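Local coordinates for antitoxin HipB (PDB 4Z5H), which neutralises the toxin HipA and, as a homodimer, binds and bends operator DNA to repress transcription of the hipBA operon, at residues K4-S7 with P8-A12; F56-L59 with Q60-E63. The protein carries 1 engineered substitution. All blocks are in the same frame, centred on the assembly; numbering follows the deposited sequence.

How the contacts relate
Contact 1 comes first along the chain, where the loop 4-7 runs into helix 8-21; contact 2 lies far downstream, where helix 52-61 ends and turns toward strand 64-70. Their centres are about 15 Å apart, on opposite sides of the chain's centre, and their nearest atoms stay about 6 Å apart without touching. One contact therefore begins a helix and the other ends one. Helix 8-21 links them indirectly, since its Met15 packs on Ile58, Leu59 and Leu62 of contact 2. Both also reach the second subunit: Pro8 and Leu11 lie against Phe56 of that copy, and Phe56 of contact 2 packs on Tyr6 of the second subunit, so both regions contribute to the homodimer interface.

Contact 1: residues K4-S7 with P8-A12; sequences KIYS and PTQLA
Gln10 folds back from the first turn of helix 8-21 to Tyr6 and Ser7, the residues leading into it, and Ser7 is the N-cap. Ser7 OG accepts a nearly straight bond from Gln10 N at 3.3 Å. The Ser7 carbonyl also takes a helical bond: Leu11 N donates to Ser7 O at 2.9 Å. The Gln10 side chain leaves with CG beside its own backbone N (chi1 -74°) and runs extended, passing CG 3.5 Å from Ser7 OG and carrying the amide to Tyr6. There Tyr6 N donates to Gln10 OE1 at 2.9 Å from above the carbonyl plane, 38° out of it. The same oxygen lies at the edge of the Tyr6 ring, in its plane, while the amide plane is turned 76° from the ring. Tyr6 OH reaches Ala71 O. Ile5 CG2 rests against Leu11 CB at 3.8 Å, an apolar contact beside the cap, and Ile5 O accepts from Ser65 OG of the second subunit. Besides Tyr6 N, Gln10 OE1 accepts from a water that also donates to Lys4 O, with the water oxygen 2.7 Å from each.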
# COMPACT_ATOMS: atom_id res chain seq x y z
N LYS A 4 5.92 5.08 10.64
CA LYS A 4 6.38 4.54 9.38
C LYS A 4 6.17 3.02 9.33
O LYS A 4 6.39 2.32 10.30
CB LYS A 4 7.83 4.90 9.14
CG LYS A 4 8.05 6.37 8.89
CD LYS A 4 9.50 6.73 8.82
CE LYS A 4 9.70 8.18 8.51
NZ LYS A 4 11.13 8.46 8.27
N ILE A 5 5.72 2.57 8.18
CA ILE A 5 5.42 1.18 7.88
C ILE A 5 6.28 0.67 6.73
O ILE A 5 6.45 1.35 5.74
CB ILE A 5 3.91 1.02 7.60
CG1 ILE A 5 3.14 1.38 8.87
CG2 ILE A 5 3.56 -0.35 7.05
CD1 ILE A 5 1.69 1.66 8.69
N TYR A 6 6.85 -0.51 6.91
CA TYR A 6 7.81 -1.09 5.99
C TYR A 6 7.44 -2.44 5.37
O TYR A 6 8.18 -2.96 4.58
CB TYR A 6 9.17 -1.19 6.66
CG TYR A 6 9.71 0.13 7.16
CD1 TYR A 6 9.33 0.63 8.38
CD2 TYR A 6 10.59 0.87 6.40
CE1 TYR A 6 9.82 1.82 8.84
CE2 TYR A 6 11.08 2.06 6.85
CZ TYR A 6 10.69 2.53 8.07
OH TYR A 6 11.16 3.71 8.51
N SER A 7 6.32 -3.02 5.76
CA SER A 7 5.91 -4.30 5.22
C SER A 7 4.41 -4.55 5.24
O SER A 7 3.67 -3.93 5.96
CB SER A 7 6.62 -5.46 5.93
OG SER A 7 6.09 -5.70 7.21
N PRO A 8 3.97 -5.53 4.46
CA PRO A 8 2.55 -5.87 4.45
C PRO A 8 2.08 -6.29 5.85
O PRO A 8 1.05 -5.84 6.25
CB PRO A 8 2.47 -7.03 3.47
CG PRO A 8 3.67 -6.89 2.61
CD PRO A 8 4.72 -6.37 3.52
N THR A 9 2.85 -7.07 6.58
CA THR A 9 2.47 -7.47 7.93
C THR A 9 2.31 -6.27 8.87
O THR A 9 1.33 -6.18 9.56
CB THR A 9 3.50 -8.44 8.53
OG1 THR A 9 3.53 -9.64 7.77
CG2 THR A 9 3.18 -8.76 9.98
N GLN A 10 3.26 -5.36 8.84
CA GLN A 10 3.20 -4.15 9.64
C GLN A 10 1.98 -3.32 9.24
O GLN A 10 1.31 -2.80 10.08
CB GLN A 10 4.47 -3.32 9.46
CG GLN A 10 5.70 -3.87 10.15
CD GLN A 10 6.97 -3.10 9.83
OE1 GLN A 10 6.93 -1.98 9.39
NE2 GLN A 10 8.09 -3.72 10.05
N LEU A 11 1.72 -3.25 7.95
CA LEU A 11 0.59 -2.51 7.44
C LEU A 11 -0.73 -3.10 7.93
O LEU A 11 -1.59 -2.37 8.39
CB LEU A 11 0.62 -2.49 5.92
CG LEU A 11 -0.53 -1.78 5.21
CD1 LEU A 11 -0.80 -0.39 5.71
CD2 LEU A 11 -0.34 -1.82 3.70
N ALA A 12 -0.87 -4.41 7.82
CA ALA A 12 -2.06 -5.11 8.24
C ALA A 12 -2.30 -4.99 9.75
O ALA A 12 -3.39 -4.75 10.17
CB ALA A 12 -2.00 -6.57 7.83
O HOH W 1 5.92 -0.21 11.22

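Contact 2: residues F56-L59 with Q60-E63; sequences FKIL and QSLE
Ser61 turns its side chain back against the turn of helix that precedes it, to the carbonyl of Ile58. Its CB lies 3.5 Å from Ile58 O and 3.8 Å from Lys57 O. From there chi1 of 81° sets OG between the backbone N and carbonyl carbon of Ser61, directed at the preceding turn. At the tip, OG donates to Ile58 O at 2.7 Å, in the carbonyl plane and on a lone pair, with a C=O...donor angle of 124°. Leu62 N approaches the same oxygen differently, almost in line with the carbonyl, at a C=O...donor angle of 161°. Ile58 O thus accepts two bonds, one from a side chain and one from the backbone. Leu62 N makes a weak second bond to Leu59 O, as the helical pattern gives way. This is a Schellman motif closing helix 52-61 of the Cro/C1-type helix-turn-helix domain: Glu63, with a positive phi, is the C-prime residue, Glu63 N bonds to Gln60 O at 3.0 Å, and Leu64 N reaches back to Leu59 O. Beside the hydroxyl, the Ile58 and Leu62 side chains run alongside each other in a common direction, with Ile58 CG2 4.1 Å from Leu62 CD1 and equally far from Ser61 OG. Met15 of helix 8-21 packs on both residues, whereas Ser61 itself faces Leu29 and Ile33 of helix 26-33. Lys32 NZ of that helix hydrogen-bonds to Ser61 O.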
# COMPACT_ATOMS: atom_id res chain seq x y z
N PHE A 56 -6.56 -0.29 -0.70
CA PHE A 56 -7.16 1.04 -0.76
C PHE A 56 -8.63 1.08 -0.35
O PHE A 56 -9.06 2.01 0.27
CB PHE A 56 -6.87 1.77 -2.07
CG PHE A 56 -5.50 2.37 -2.11
CD1 PHE A 56 -5.23 3.57 -1.47
CD2 PHE A 56 -4.46 1.72 -2.74
CE1 PHE A 56 -3.97 4.11 -1.48
CE2 PHE A 56 -3.19 2.26 -2.76
CZ PHE A 56 -2.94 3.44 -2.13
N LYS A 57 -9.38 0.06 -0.69
CA LYS A 57 -10.77 -0.04 -0.31
C LYS A 57 -10.95 -0.12 1.20
O LYS A 57 -11.75 0.57 1.77
CB LYS A 57 -11.43 -1.22 -1.01
CG LYS A 57 -11.67 -0.97 -2.48
CD LYS A 57 -12.38 -2.11 -3.15
CE LYS A 57 -12.75 -1.76 -4.57
NZ LYS A 57 -13.31 -2.93 -5.25
N ILE A 58 -10.14 -0.97 1.83
CA ILE A 58 -10.14 -1.12 3.27
C ILE A 58 -9.72 0.19 3.95
O ILE A 58 -10.33 0.61 4.89
CB ILE A 58 -9.29 -2.32 3.74
CG1 ILE A 58 -9.90 -3.62 3.24
CG2 ILE A 58 -9.22 -2.37 5.25
CD1 ILE A 58 -9.03 -4.84 3.37
N LEU A 59 -8.73 0.86 3.38
CA LEU A 59 -8.27 2.12 3.91
C LEU A 59 -9.43 3.11 3.93
O LEU A 59 -9.64 3.75 4.93
CB LEU A 59 -7.21 2.71 3.00
CG LEU A 59 -5.74 2.84 3.31
CD1 LEU A 59 -5.09 3.84 2.38
CD2 LEU A 59 -5.37 3.06 4.76
N GLN A 60 -10.20 3.16 2.86
CA GLN A 60 -11.36 4.02 2.78
C GLN A 60 -12.40 3.67 3.85
O GLN A 60 -12.90 4.55 4.51
CB GLN A 60 -12.01 3.95 1.40
CG GLN A 60 -13.13 4.95 1.22
CD GLN A 60 -14.19 4.55 0.22
OE1 GLN A 60 -14.20 3.45 -0.29
NE2 GLN A 60 -15.07 5.48 -0.09
N SER A 61 -12.63 2.39 4.04
CA SER A 61 -13.59 1.91 5.03
C SER A 61 -13.20 2.36 6.43
O SER A 61 -14.06 2.61 7.23
CB SER A 61 -13.79 0.40 4.97
OG SER A 61 -12.79 -0.29 5.63
N LEU A 62 -11.91 2.48 6.69
CA LEU A 62 -11.38 2.85 7.98
C LEU A 62 -11.25 4.37 8.15
O LEU A 62 -10.70 4.83 9.11
CB LEU A 62 -10.04 2.15 8.23
CG LEU A 62 -9.98 0.63 8.40
CD1 LEU A 62 -8.55 0.12 8.41
CD2 LEU A 62 -10.72 0.16 9.64
N GLU A 63 -11.74 5.12 7.18
CA GLU A 63 -11.62 6.57 7.15
C GLU A 63 -10.16 7.05 7.14
O GLU A 63 -9.82 8.06 7.69
CB GLU A 63 -12.43 7.20 8.29
CG GLU A 63 -13.87 6.78 8.28
CD GLU A 63 -14.70 7.28 9.46
OE1 GLU A 63 -14.14 7.64 10.50
OE2 GLU A 63 -15.92 7.29 9.33